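Local coordinates for protein 3-methylornithine synthase (Methanosarcina barkeri, PDB 3T7V) that catalyses the radical-based isomerization of L-lysine to (3R)-3-methyl-D-ornithine, a step of pyrrolysine biosynthesis, using a [4Fe-4S] cluster and S-adenosylmethionine, at residues Q170-D174 / T175-R179; Q185-D188 / G189-A193; S218-L221 / S222-M226; P241-T245 / P246-F250; I262-L265 / R266-P270. One frame throughout, in Å; residues are numbered along the deposited sequence.

Interaction 1: residues Q170-D174 / T175-R179; sequences QETYD and TELYR. With SAM (S-adenosylmethionine), chain C.
The ribose end of the S-adenosylmethionine pocket and the helix start beside it meet in residues 170-179, where Asp174 caps the turn carrying Leu177 and Tyr178. With CG anti to the backbone N (chi1 174°), Asp174 turns its carboxylate over the helix start, and OD1 accepts weakly from Glu176 N at 3.2 Å and Leu177 N at 3.5 Å. OD2 is taken by Ser218 of helix 216-228. The straighter bond is in the backbone, from Tyr178 N to Asp174 O at 2.9 Å. Ahead of this N-cap lies an ST turn, Asp174 N giving its hydrogen to Thr172 OG1 at 3.0 Å, while the CG2 branch rests 3.6 Å from Tyr178 CB. The loop leaves strand 163-167 of the radical SAM TIM-barrel fold, where such loops line the cofactor site. The end of Glu171 leads away from the helix: OE1 accepts from SAM O2' at 2.7 Å and OE2 from O3' at 2.5 Å, with Arg182 in a salt bridge to OE2. Gln170 lays its amide nearly parallel to the Tyr178 ring (17° apart), NE2 nearest CE2 and OE1 bonded to Arg194, and its backbone O meets the ring edge in plane, 3.2 Å from CE2.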
# COMPACT_ATOMS: atom_id res chain seq x y z
N GLN A 170 3.61 -3.31 8.59
CA GLN A 170 4.59 -3.96 9.49
C GLN A 170 5.92 -4.31 8.77
O GLN A 170 6.96 -4.46 9.45
CB GLN A 170 4.02 -5.25 10.04
CG GLN A 170 4.71 -5.67 11.35
CD GLN A 170 4.41 -4.78 12.54
OE1 GLN A 170 3.41 -4.08 12.56
NE2 GLN A 170 5.24 -4.88 13.58
N GLU A 171 5.87 -4.45 7.42
CA GLU A 171 7.06 -4.84 6.57
C GLU A 171 7.37 -6.34 6.67
O GLU A 171 7.51 -7.04 5.66
CB GLU A 171 8.37 -4.10 6.82
CG GLU A 171 8.28 -2.62 7.03
CD GLU A 171 7.51 -1.92 5.97
OE1 GLU A 171 7.25 -2.41 4.81
OE2 GLU A 171 7.08 -0.81 6.28
N THR A 172 7.45 -6.82 7.89
CA THR A 172 7.66 -8.26 8.14
C THR A 172 7.17 -8.55 9.55
O THR A 172 7.38 -7.75 10.47
CB THR A 172 9.16 -8.60 8.00
OG1 THR A 172 9.35 -9.97 8.29
CG2 THR A 172 10.05 -7.77 8.92
N TYR A 173 6.69 -9.76 9.77
CA TYR A 173 6.47 -10.27 11.12
C TYR A 173 7.57 -11.21 11.63
O TYR A 173 7.44 -11.79 12.73
CB TYR A 173 5.11 -11.02 11.22
CG TYR A 173 3.97 -10.05 11.21
CD1 TYR A 173 3.52 -9.44 10.02
CD2 TYR A 173 3.36 -9.71 12.39
CE1 TYR A 173 2.49 -8.45 10.04
CE2 TYR A 173 2.31 -8.76 12.43
CZ TYR A 173 1.90 -8.16 11.26
OH TYR A 173 0.91 -7.21 11.32
N ASP A 174 8.65 -11.32 10.85
CA ASP A 174 9.82 -12.07 11.30
C ASP A 174 10.65 -11.10 12.13
O ASP A 174 11.17 -10.11 11.62
CB ASP A 174 10.56 -12.46 10.00
CG ASP A 174 11.87 -13.12 10.23
OD1 ASP A 174 12.39 -13.14 11.36
OD2 ASP A 174 12.36 -13.70 9.16
N THR A 175 10.72 -11.34 13.45
CA THR A 175 11.33 -10.37 14.34
C THR A 175 12.81 -10.11 14.08
O THR A 175 13.26 -8.89 14.13
CB THR A 175 11.00 -10.72 15.81
OG1 THR A 175 11.25 -12.12 16.01
CG2 THR A 175 9.53 -10.52 15.97
N GLU A 176 13.48 -11.17 13.61
CA GLU A 176 14.91 -11.10 13.27
C GLU A 176 15.11 -10.14 12.09
O GLU A 176 16.09 -9.39 11.99
CB GLU A 176 15.44 -12.50 12.87
CG GLU A 176 15.05 -13.68 13.75
CD GLU A 176 15.88 -13.74 15.02
OE1 GLU A 176 16.55 -14.78 15.24
OE2 GLU A 176 15.85 -12.75 15.78
N LEU A 177 14.16 -10.14 11.15
CA LEU A 177 14.29 -9.23 10.04
C LEU A 177 13.76 -7.83 10.34
O LEU A 177 14.36 -6.82 9.90
CB LEU A 177 13.57 -9.86 8.87
CG LEU A 177 13.57 -9.10 7.58
CD1 LEU A 177 15.00 -8.76 7.02
CD2 LEU A 177 12.73 -9.82 6.49
N TYR A 178 12.66 -7.74 11.07
CA TYR A 178 12.06 -6.42 11.33
C TYR A 178 13.10 -5.49 11.99
O TYR A 178 13.19 -4.31 11.56
CB TYR A 178 10.87 -6.62 12.27
CG TYR A 178 10.17 -5.31 12.62
CD1 TYR A 178 10.56 -4.58 13.74
CD2 TYR A 178 9.10 -4.86 11.85
CE1 TYR A 178 9.89 -3.39 14.12
CE2 TYR A 178 8.42 -3.71 12.19
CZ TYR A 178 8.86 -2.96 13.31
OH TYR A 178 8.06 -1.83 13.68
N ARG A 179 13.85 -5.96 12.97
CA ARG A 179 14.78 -5.05 13.62
C ARG A 179 15.91 -4.54 12.71
O ARG A 179 16.51 -3.49 13.03
CB ARG A 179 15.45 -5.79 14.82
CG ARG A 179 16.25 -7.00 14.41
CD ARG A 179 16.58 -7.89 15.66
NE ARG A 179 17.42 -7.13 16.61
CZ ARG A 179 18.77 -7.02 16.49
NH1 ARG A 179 19.40 -7.56 15.44
NH2 ARG A 179 19.50 -6.38 17.42
N SAM C . 6.62 7.07 7.07
CA SAM C . 5.46 6.33 7.22
C SAM C . 5.67 4.89 7.47
O SAM C . 6.82 4.41 7.44
OXT SAM C . 4.65 4.20 7.82
CB SAM C . 4.82 6.10 6.04
CG SAM C . 5.54 5.79 4.79
SD SAM C . 4.93 4.24 3.99
CE SAM C . 4.28 4.89 2.47
C5' SAM C . 6.46 3.53 3.43
C4' SAM C . 6.38 2.20 3.28
O4' SAM C . 6.77 2.41 1.78
C3' SAM C . 7.17 1.44 4.02
O3' SAM C . 6.07 0.96 4.81
C2' SAM C . 7.38 0.43 2.88
O2' SAM C . 6.46 -0.70 2.92
C1' SAM C . 7.35 1.13 1.51
N9 SAM C . 8.76 1.44 1.06
C8 SAM C . 9.67 2.33 1.54
N7 SAM C . 10.80 2.22 0.86
C5 SAM C . 10.62 1.24 -0.08
C6 SAM C . 11.48 0.64 -1.02
N6 SAM C . 12.75 1.01 -1.16
N1 SAM C . 10.98 -0.29 -1.84
C2 SAM C . 9.69 -0.72 -1.73
N3 SAM C . 8.86 -0.25 -0.77
C4 SAM C . 9.34 0.75 0.04

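Interaction 2: residues Q185-D188 / G189-A193; sequences QSFD and GRVNA. With SAM (S-adenosylmethionine), chain C.
Ser186 and Gly189 meet closely at the start of helix 187-200, where Ser186 is the N-cap. Its OG, anti to the backbone N, accepts from Gly189 N at 2.8 Å, a bond bent to 140°. Gly189 leaves this spot clear, since a CB there would run into Ser186 CB. Further along, Asn192 N bonds to Asp188 O at 2.8 Å in a regular helical bond. Packing is looser on the flank where Phe187 approaches Val191, its CE2 lying 4.3 Å from Val191 CG2, and Ser186, Asp188 and Asn192 are exposed to solvent. Gln185 and Arg190 do not bond directly: OE1 stands 3.9 Å from NH1, with amide and guanidinium planes 63° apart. A water bridges them, donating to Gln185 OE1 at 2.8 Å and accepting from Arg190 NH1 at 2.9 Å, while Arg182 also binds OE1. Bent at chi3 (79°), the arginine chain brings NH2 to the SAM carboxylate, OXT at 2.9 Å near the guanidinium plane, and NE is held by Tyr169 O. With bonds from NE, NH1 and NH2, the guanidinium is fixed in rotation, and its charge probably helps to neutralise the methionine carboxylate of the cofactor.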
# COMPACT_ATOMS: atom_id res chain seq x y z
N GLN A 185 12.53 0.97 15.84
CA GLN A 185 11.11 1.09 16.03
C GLN A 185 10.57 -0.15 16.75
O GLN A 185 11.06 -1.25 16.48
CB GLN A 185 10.42 1.22 14.64
CG GLN A 185 10.81 2.57 14.08
CD GLN A 185 10.57 2.57 12.60
OE1 GLN A 185 9.47 2.24 12.15
NE2 GLN A 185 11.65 2.85 11.83
N SER A 186 9.60 0.06 17.65
CA SER A 186 8.95 -1.05 18.33
C SER A 186 8.22 -1.93 17.28
O SER A 186 7.51 -1.42 16.40
CB SER A 186 7.84 -0.33 19.26
OG SER A 186 7.14 -1.33 19.87
N PHE A 187 8.26 -3.24 17.50
CA PHE A 187 7.47 -4.13 16.69
C PHE A 187 6.00 -4.01 17.16
O PHE A 187 5.07 -3.79 16.32
CB PHE A 187 7.99 -5.53 16.90
CG PHE A 187 7.29 -6.55 16.01
CD1 PHE A 187 7.87 -6.88 14.79
CD2 PHE A 187 6.09 -7.13 16.41
CE1 PHE A 187 7.23 -7.80 13.92
CE2 PHE A 187 5.47 -8.09 15.59
CZ PHE A 187 6.04 -8.41 14.34
N ASP A 188 5.75 -4.11 18.45
CA ASP A 188 4.37 -4.12 18.93
C ASP A 188 3.75 -2.73 18.82
O ASP A 188 2.51 -2.60 18.78
CB ASP A 188 4.31 -4.64 20.37
CG ASP A 188 4.54 -6.14 20.46
OD1 ASP A 188 4.39 -6.85 19.43
OD2 ASP A 188 4.85 -6.61 21.58
N GLY A 189 4.56 -1.68 18.77
CA GLY A 189 4.01 -0.30 18.69
C GLY A 189 3.09 -0.20 17.47
O GLY A 189 2.06 0.46 17.50
N ARG A 190 3.57 -0.74 16.32
CA ARG A 190 2.78 -0.59 15.07
C ARG A 190 1.54 -1.46 15.16
O ARG A 190 0.47 -1.06 14.68
CB ARG A 190 3.56 -0.90 13.76
CG ARG A 190 4.71 0.09 13.55
CD ARG A 190 5.61 -0.22 12.39
NE ARG A 190 5.05 0.18 11.10
CZ ARG A 190 5.14 1.42 10.58
NH1 ARG A 190 5.63 2.47 11.33
NH2 ARG A 190 4.75 1.68 9.31
N VAL A 191 1.70 -2.69 15.69
CA VAL A 191 0.56 -3.56 15.88
C VAL A 191 -0.49 -2.88 16.76
O VAL A 191 -1.74 -2.88 16.41
CB VAL A 191 1.04 -4.85 16.54
CG1 VAL A 191 -0.16 -5.70 16.91
CG2 VAL A 191 1.97 -5.64 15.58
N ASN A 192 -0.07 -2.27 17.87
CA ASN A 192 -0.98 -1.66 18.81
C ASN A 192 -1.68 -0.43 18.23
O ASN A 192 -2.86 -0.14 18.56
CB ASN A 192 -0.21 -1.34 20.12
CG ASN A 192 0.12 -2.59 20.91
OD1 ASN A 192 -0.43 -3.63 20.69
ND2 ASN A 192 1.09 -2.49 21.78
N ALA A 193 -0.95 0.35 17.39
CA ALA A 193 -1.57 1.50 16.80
C ALA A 193 -2.68 1.08 15.81
O ALA A 193 -3.74 1.73 15.77
CB ALA A 193 -0.48 2.34 16.08
N SAM C . 6.62 7.07 7.07
CA SAM C . 5.46 6.33 7.22
C SAM C . 5.67 4.89 7.47
O SAM C . 6.82 4.41 7.44
OXT SAM C . 4.65 4.20 7.82
CB SAM C . 4.82 6.10 6.04
CG SAM C . 5.54 5.79 4.79
SD SAM C . 4.93 4.24 3.99
CE SAM C . 4.28 4.89 2.47
C5' SAM C . 6.46 3.53 3.43
C4' SAM C . 6.38 2.20 3.28
O4' SAM C . 6.77 2.41 1.78
C3' SAM C . 7.17 1.44 4.02
O3' SAM C . 6.07 0.96 4.81
C2' SAM C . 7.38 0.43 2.88
O2' SAM C . 6.46 -0.70 2.92
C1' SAM C . 7.35 1.13 1.51
N9 SAM C . 8.76 1.44 1.06
C8 SAM C . 9.67 2.33 1.54
N7 SAM C . 10.80 2.22 0.86
C5 SAM C . 10.62 1.24 -0.08
C6 SAM C . 11.48 0.64 -1.02
N6 SAM C . 12.75 1.01 -1.16
N1 SAM C . 10.98 -0.29 -1.84
C2 SAM C . 9.69 -0.72 -1.73
N3 SAM C . 8.86 -0.25 -0.77
C4 SAM C . 9.34 0.75 0.04
O HOH W 1 7.18 2.55 13.74

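Interaction 3: residues S218-L221 / S222-M226; sequences STIL and SLRGM
A chi1 of -67° places Ser222 OG anti to its carbonyl carbon, and a chi1 of 179° sends Ser218 OG opposite its backbone N; together these settings aim both hydroxyls at one water. That water donates to Ser218 OG at 2.8 Å and lies 2.8 Å from Ser222 OG in a second hydrogen bond. The backbone of the helix runs regularly here, with Ser222 N bonded to Ser218 O at 3.0 Å and Arg224 N to Ile220 O at 2.9 Å. On another flank Thr219 and Leu223 lie alongside each other and point the same way, CG2 of the threonine 4.1 Å from CD1 of the leucine. Ile220 CG2 similarly borders Arg224 CG at 4.2 Å, just before the arginine chain bends at chi2 and carries its charged end to a salt bridge with Asp25. Helix 216-228 is the connection of the beta-alpha-beta unit between strands 203-210 and 233-238 in the barrel, and Leu223 and Met226 touch Leu265 of helix 258-268. Both serines have further partners: Ser218 OG binds the carboxylate of Asp174 and Ser222 OG the backbone N of Tyr173. The chemistry implies that these buried hydroxyls are satisfied as a set, linking the helix through direct bonds to the cofactor-site loop.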
# COMPACT_ATOMS: atom_id res chain seq x y z
N SER A 218 10.04 -16.98 6.20
CA SER A 218 9.83 -15.60 6.73
C SER A 218 8.55 -15.03 6.14
O SER A 218 7.75 -14.40 6.87
CB SER A 218 11.03 -14.78 6.23
OG SER A 218 10.96 -13.45 6.62
N THR A 219 8.31 -15.29 4.87
CA THR A 219 7.11 -14.81 4.20
C THR A 219 5.87 -15.45 4.80
O THR A 219 4.84 -14.75 4.97
CB THR A 219 7.23 -15.11 2.70
OG1 THR A 219 8.42 -14.45 2.21
CG2 THR A 219 5.98 -14.58 1.95
N ILE A 220 5.89 -16.77 5.07
CA ILE A 220 4.73 -17.39 5.74
C ILE A 220 4.45 -16.77 7.09
O ILE A 220 3.28 -16.51 7.41
CB ILE A 220 4.95 -18.91 5.82
CG1 ILE A 220 4.99 -19.40 4.39
CG2 ILE A 220 3.84 -19.54 6.62
CD1 ILE A 220 5.28 -20.91 4.35
N LEU A 221 5.52 -16.52 7.89
CA LEU A 221 5.36 -15.88 9.21
C LEU A 221 4.67 -14.52 9.00
O LEU A 221 3.74 -14.17 9.72
CB LEU A 221 6.70 -15.63 9.87
CG LEU A 221 7.56 -16.70 10.55
CD1 LEU A 221 8.81 -16.05 11.18
CD2 LEU A 221 6.65 -17.28 11.64
N SER A 222 5.05 -13.83 7.94
CA SER A 222 4.44 -12.50 7.70
C SER A 222 3.03 -12.57 7.20
O SER A 222 2.17 -11.78 7.63
CB SER A 222 5.29 -11.71 6.74
OG SER A 222 6.52 -11.42 7.37
N LEU A 223 2.74 -13.54 6.34
CA LEU A 223 1.34 -13.71 5.90
C LEU A 223 0.40 -14.10 7.08
O LEU A 223 -0.71 -13.54 7.22
CB LEU A 223 1.21 -14.80 4.80
CG LEU A 223 1.92 -14.35 3.48
CD1 LEU A 223 2.09 -15.57 2.55
CD2 LEU A 223 1.08 -13.31 2.72
N ARG A 224 0.86 -15.03 7.94
CA ARG A 224 0.07 -15.44 9.06
C ARG A 224 -0.03 -14.26 10.05
O ARG A 224 -1.10 -14.03 10.65
CB ARG A 224 0.68 -16.67 9.75
CG ARG A 224 0.65 -17.92 8.89
CD ARG A 224 -0.78 -18.30 8.67
NE ARG A 224 -0.79 -19.61 7.99
CZ ARG A 224 -1.79 -20.02 7.21
NH1 ARG A 224 -2.84 -19.24 7.04
NH2 ARG A 224 -1.72 -21.20 6.59
N GLY A 225 1.04 -13.46 10.22
CA GLY A 225 1.06 -12.29 11.17
C GLY A 225 0.05 -11.28 10.71
O GLY A 225 -0.70 -10.72 11.57
N MET A 226 0.01 -11.03 9.42
CA MET A 226 -0.99 -10.05 8.84
C MET A 226 -2.41 -10.51 9.07
O MET A 226 -3.25 -9.65 9.30
CB MET A 226 -0.82 -9.73 7.30
CG MET A 226 0.31 -8.76 7.00
SD MET A 226 0.16 -7.88 5.38
CE MET A 226 0.14 -9.50 4.71
O HOH W 2 8.99 -11.51 6.05

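Interaction 4: residues P241-T245 / P246-F250; sequences PQEGT and PLEGF. With SAM (S-adenosylmethionine), chain C.
Glu248 folds back across the loop to Gln242, Glu243 and Gly244, its chain leaving the backbone at chi1 173° and extended beyond CG. Its CB sits 3.3 Å from Gln242 O, and CG lies 3.8 Å from the same O. CD then lies 3.7 Å from Glu243 CA. At the tip OE1 accepts from Gly244 N at 2.8 Å in a nearly straight bond (173°), although the donor comes from above the carboxylate plane; OE2 stays near Glu243 CA at 4.1 Å. The backbone is folded by successive turns, type II from Gln242 to Thr245 and type I from Thr245 to Glu248, the latter closed by Glu248 N to Thr245 O at 3.0 Å. Thr245 OG1 donates to Gln242 O at 2.8 Å, bracing the first turn, and Gly244, third in that turn, has a phi of 89° at which a CB would jam against the preceding carbonyl O. Gln242 turns to the adenine end of the cofactor, CG 3.5 Å from SAM N6, with NE2 bonded to Leu240 O and Ala311 O. By accepting the Gly244 N-H, the carboxylate ties the two turns together, without involving the Gln242 side chain beside SAM N6.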
# COMPACT_ATOMS: atom_id res chain seq x y z
N PRO A 241 15.97 -1.31 -4.06
CA PRO A 241 17.11 -0.70 -3.26
C PRO A 241 17.31 0.75 -3.73
O PRO A 241 17.14 1.10 -4.94
CB PRO A 241 18.35 -1.56 -3.69
CG PRO A 241 17.68 -2.89 -3.97
CD PRO A 241 16.39 -2.55 -4.77
N GLN A 242 17.57 1.59 -2.72
CA GLN A 242 17.58 3.05 -2.97
C GLN A 242 19.01 3.58 -2.73
O GLN A 242 19.70 3.21 -1.78
CB GLN A 242 16.65 3.74 -1.92
CG GLN A 242 15.19 3.28 -2.08
CD GLN A 242 14.55 3.78 -3.39
OE1 GLN A 242 14.75 4.94 -3.82
NE2 GLN A 242 13.66 2.97 -3.98
N GLU A 243 19.37 4.59 -3.51
CA GLU A 243 20.69 5.26 -3.40
C GLU A 243 20.83 5.91 -2.02
O GLU A 243 19.90 6.53 -1.51
CB GLU A 243 20.79 6.31 -4.55
CG GLU A 243 22.07 7.10 -4.50
CD GLU A 243 22.22 8.09 -5.64
OE1 GLU A 243 21.42 9.05 -5.75
OE2 GLU A 243 23.17 7.93 -6.41
N GLY A 244 22.00 5.71 -1.38
CA GLY A 244 22.27 6.44 -0.18
C GLY A 244 21.79 5.76 1.05
O GLY A 244 21.98 6.28 2.13
N THR A 245 21.17 4.56 0.90
CA THR A 245 20.69 3.85 2.11
C THR A 245 21.61 2.67 2.44
O THR A 245 22.37 2.21 1.56
CB THR A 245 19.28 3.25 1.85
OG1 THR A 245 19.35 2.26 0.82
CG2 THR A 245 18.31 4.44 1.48
N PRO A 246 21.42 2.08 3.63
CA PRO A 246 22.27 0.93 4.01
C PRO A 246 22.06 -0.24 3.10
O PRO A 246 22.96 -1.05 2.95
CB PRO A 246 21.77 0.62 5.46
CG PRO A 246 21.38 1.99 5.98
CD PRO A 246 20.71 2.64 4.80
N LEU A 247 20.90 -0.32 2.45
CA LEU A 247 20.60 -1.43 1.55
C LEU A 247 20.80 -1.15 0.06
O LEU A 247 20.31 -1.89 -0.80
CB LEU A 247 19.17 -1.95 1.79
CG LEU A 247 19.03 -2.62 3.16
CD1 LEU A 247 17.59 -3.03 3.43
CD2 LEU A 247 19.93 -3.90 3.21
N GLU A 248 21.46 -0.03 -0.25
CA GLU A 248 21.69 0.33 -1.62
C GLU A 248 22.27 -0.80 -2.49
O GLU A 248 21.83 -1.01 -3.64
CB GLU A 248 22.58 1.62 -1.72
CG GLU A 248 23.00 1.96 -3.16
CD GLU A 248 23.86 3.27 -3.27
OE1 GLU A 248 24.05 4.01 -2.29
OE2 GLU A 248 24.35 3.57 -4.38
N GLY A 249 23.18 -1.58 -1.95
CA GLY A 249 23.67 -2.68 -2.86
C GLY A 249 22.93 -3.99 -2.85
O GLY A 249 23.38 -4.97 -3.45
N PHE A 250 21.80 -4.04 -2.16
CA PHE A 250 21.22 -5.35 -1.86
C PHE A 250 20.68 -6.04 -3.08
O PHE A 250 20.02 -5.43 -3.91
CB PHE A 250 20.17 -5.18 -0.77
CG PHE A 250 19.61 -6.45 -0.28
CD1 PHE A 250 20.34 -7.21 0.61
CD2 PHE A 250 18.39 -6.94 -0.77
CE1 PHE A 250 19.84 -8.43 1.05
CE2 PHE A 250 17.87 -8.13 -0.31
CZ PHE A 250 18.60 -8.87 0.58
N SAM C . 6.62 7.07 7.07
CA SAM C . 5.46 6.33 7.22
C SAM C . 5.67 4.89 7.47
O SAM C . 6.82 4.41 7.44
OXT SAM C . 4.65 4.20 7.82
CB SAM C . 4.82 6.10 6.04
CG SAM C . 5.54 5.79 4.79
SD SAM C . 4.93 4.24 3.99
CE SAM C . 4.28 4.89 2.47
C5' SAM C . 6.46 3.53 3.43
C4' SAM C . 6.38 2.20 3.28
O4' SAM C . 6.77 2.41 1.78
C3' SAM C . 7.17 1.44 4.02
O3' SAM C . 6.07 0.96 4.81
C2' SAM C . 7.38 0.43 2.88
O2' SAM C . 6.46 -0.70 2.92
C1' SAM C . 7.35 1.13 1.51
N9 SAM C . 8.76 1.44 1.06
C8 SAM C . 9.67 2.33 1.54
N7 SAM C . 10.80 2.22 0.86
C5 SAM C . 10.62 1.24 -0.08
C6 SAM C . 11.48 0.64 -1.02
N6 SAM C . 12.75 1.01 -1.16
N1 SAM C . 10.98 -0.29 -1.84
C2 SAM C . 9.69 -0.72 -1.73
N3 SAM C . 8.86 -0.25 -0.77
C4 SAM C . 9.34 0.75 0.04

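Interaction 5: residues I262-L265 / R266-P270; sequences ISVL and RLMFP
Four successive helical bonds, Arg266 N to Ile262 O through Phe269 N to Leu265 O, join the two segments along the last two turns of the helix, the final one short at 2.7 Å, and Phe269 is the first residue to leave helical geometry. Its ring is met at the edge, in plane, by that same Leu265 O. The leucine and phenylalanine side chains meet at a slant, Leu265 CD2 lying 3.7 Å from Phe269 CE1. Val264 and Met268 instead run side by side, CG1 of the valine 4.1 Å from the methionine SD. Leu267 follows the backbone closely, its CG 3.3 Å from Ser263 O. This is the outer layer of the TIM-barrel fold: helix 258-268 packs Leu265 and Met268 on helix 216-228 and Val264 and Leu267 on helix 25-32, while Ser263 OG is bonded to Ala292 O. Arg266 takes another course. Starting opposite its backbone N (chi1 176°) and bending at chi2 and chi3, the chain curls round to the helix end, where NH1 donates to Pro270 O at 2.9 Å from above the carbonyl plane, the N-H...O angle being 134°. NH1 also bonds to Arg272 O, and NE to Gly293 O.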
# COMPACT_ATOMS: atom_id res chain seq x y z
N ILE A 262 0.90 -11.55 -4.22
CA ILE A 262 -0.46 -10.95 -4.45
C ILE A 262 -1.52 -12.05 -4.63
O ILE A 262 -2.60 -11.99 -4.06
CB ILE A 262 -0.48 -9.95 -5.61
CG1 ILE A 262 0.23 -8.68 -5.23
CG2 ILE A 262 -1.92 -9.67 -6.04
CD1 ILE A 262 0.47 -7.78 -6.43
N SER A 263 -1.14 -13.05 -5.47
CA SER A 263 -2.12 -14.14 -5.68
C SER A 263 -2.37 -14.91 -4.39
O SER A 263 -3.50 -15.22 -4.08
CB SER A 263 -1.63 -15.10 -6.73
OG SER A 263 -1.47 -14.43 -7.97
N VAL A 264 -1.31 -15.17 -3.62
CA VAL A 264 -1.51 -15.88 -2.35
C VAL A 264 -2.35 -15.02 -1.40
O VAL A 264 -3.26 -15.53 -0.71
CB VAL A 264 -0.12 -16.21 -1.73
CG1 VAL A 264 -0.32 -16.71 -0.32
CG2 VAL A 264 0.53 -17.33 -2.58
N LEU A 265 -2.12 -13.69 -1.37
CA LEU A 265 -2.96 -12.83 -0.51
C LEU A 265 -4.41 -12.89 -0.93
O LEU A 265 -5.31 -12.81 -0.08
CB LEU A 265 -2.51 -11.33 -0.64
CG LEU A 265 -1.21 -11.05 0.17
CD1 LEU A 265 -0.70 -9.62 -0.20
CD2 LEU A 265 -1.40 -11.15 1.67
N ARG A 266 -4.64 -12.93 -2.24
CA ARG A 266 -6.07 -13.00 -2.69
C ARG A 266 -6.70 -14.33 -2.26
O ARG A 266 -7.91 -14.36 -1.92
CB ARG A 266 -6.14 -12.84 -4.19
CG ARG A 266 -7.53 -12.99 -4.84
CD ARG A 266 -8.56 -12.06 -4.21
NE ARG A 266 -8.26 -10.68 -4.55
CZ ARG A 266 -8.73 -9.62 -3.87
NH1 ARG A 266 -9.51 -9.75 -2.83
NH2 ARG A 266 -8.30 -8.40 -4.20
N LEU A 267 -5.88 -15.37 -2.24
CA LEU A 267 -6.45 -16.66 -1.88
C LEU A 267 -6.65 -16.75 -0.36
O LEU A 267 -7.46 -17.51 0.10
CB LEU A 267 -5.54 -17.79 -2.42
CG LEU A 267 -5.45 -17.87 -3.96
CD1 LEU A 267 -4.44 -18.93 -4.43
CD2 LEU A 267 -6.79 -18.20 -4.56
N MET A 268 -5.83 -16.04 0.42
CA MET A 268 -5.94 -15.96 1.87
C MET A 268 -6.97 -14.94 2.39
O MET A 268 -7.52 -15.15 3.46
CB MET A 268 -4.59 -15.57 2.53
CG MET A 268 -3.56 -16.67 2.39
SD MET A 268 -2.06 -16.10 3.30
CE MET A 268 -2.65 -16.02 5.03
N PHE A 269 -7.11 -13.80 1.70
CA PHE A 269 -8.00 -12.74 2.09
C PHE A 269 -8.94 -12.43 0.92
O PHE A 269 -8.88 -11.35 0.26
CB PHE A 269 -7.16 -11.46 2.35
CG PHE A 269 -6.13 -11.63 3.43
CD1 PHE A 269 -4.82 -11.96 3.17
CD2 PHE A 269 -6.48 -11.30 4.78
CE1 PHE A 269 -3.85 -12.12 4.21
CE2 PHE A 269 -5.53 -11.46 5.80
CZ PHE A 269 -4.22 -11.86 5.53
N PRO A 270 -9.81 -13.35 0.56
CA PRO A 270 -10.52 -13.30 -0.68
C PRO A 270 -11.42 -12.04 -0.82
O PRO A 270 -11.60 -11.55 -1.95
CB PRO A 270 -11.34 -14.60 -0.72
CG PRO A 270 -11.32 -15.04 0.70
CD PRO A 270 -10.03 -14.62 1.28

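Three of the contacts share one cofactor: interactions 1, 2 and 4 each touch S-adenosylmethionine, at ribose, carboxylate and adenine respectively, although interactions 2 and 4 have centres 25 Å apart. Interactions 1 and 2 are directly joined, by Gln170 NE2 to Phe187 O at 3.0 Å and by a weak bond from Tyr178 OH to Ser186 O. Interaction 3 backs interaction 1, with Ser218 OG 2.9 Å from Asp174 OD2 and Ser222 OG 2.9 Å from Tyr173 N. Behind it stands interaction 5, where Leu223 CD2 packs 3.4 Å from Leu265 CD2. A chain of contacts thus runs from the outer helices to the cofactor, while interaction 4 touches none of the others.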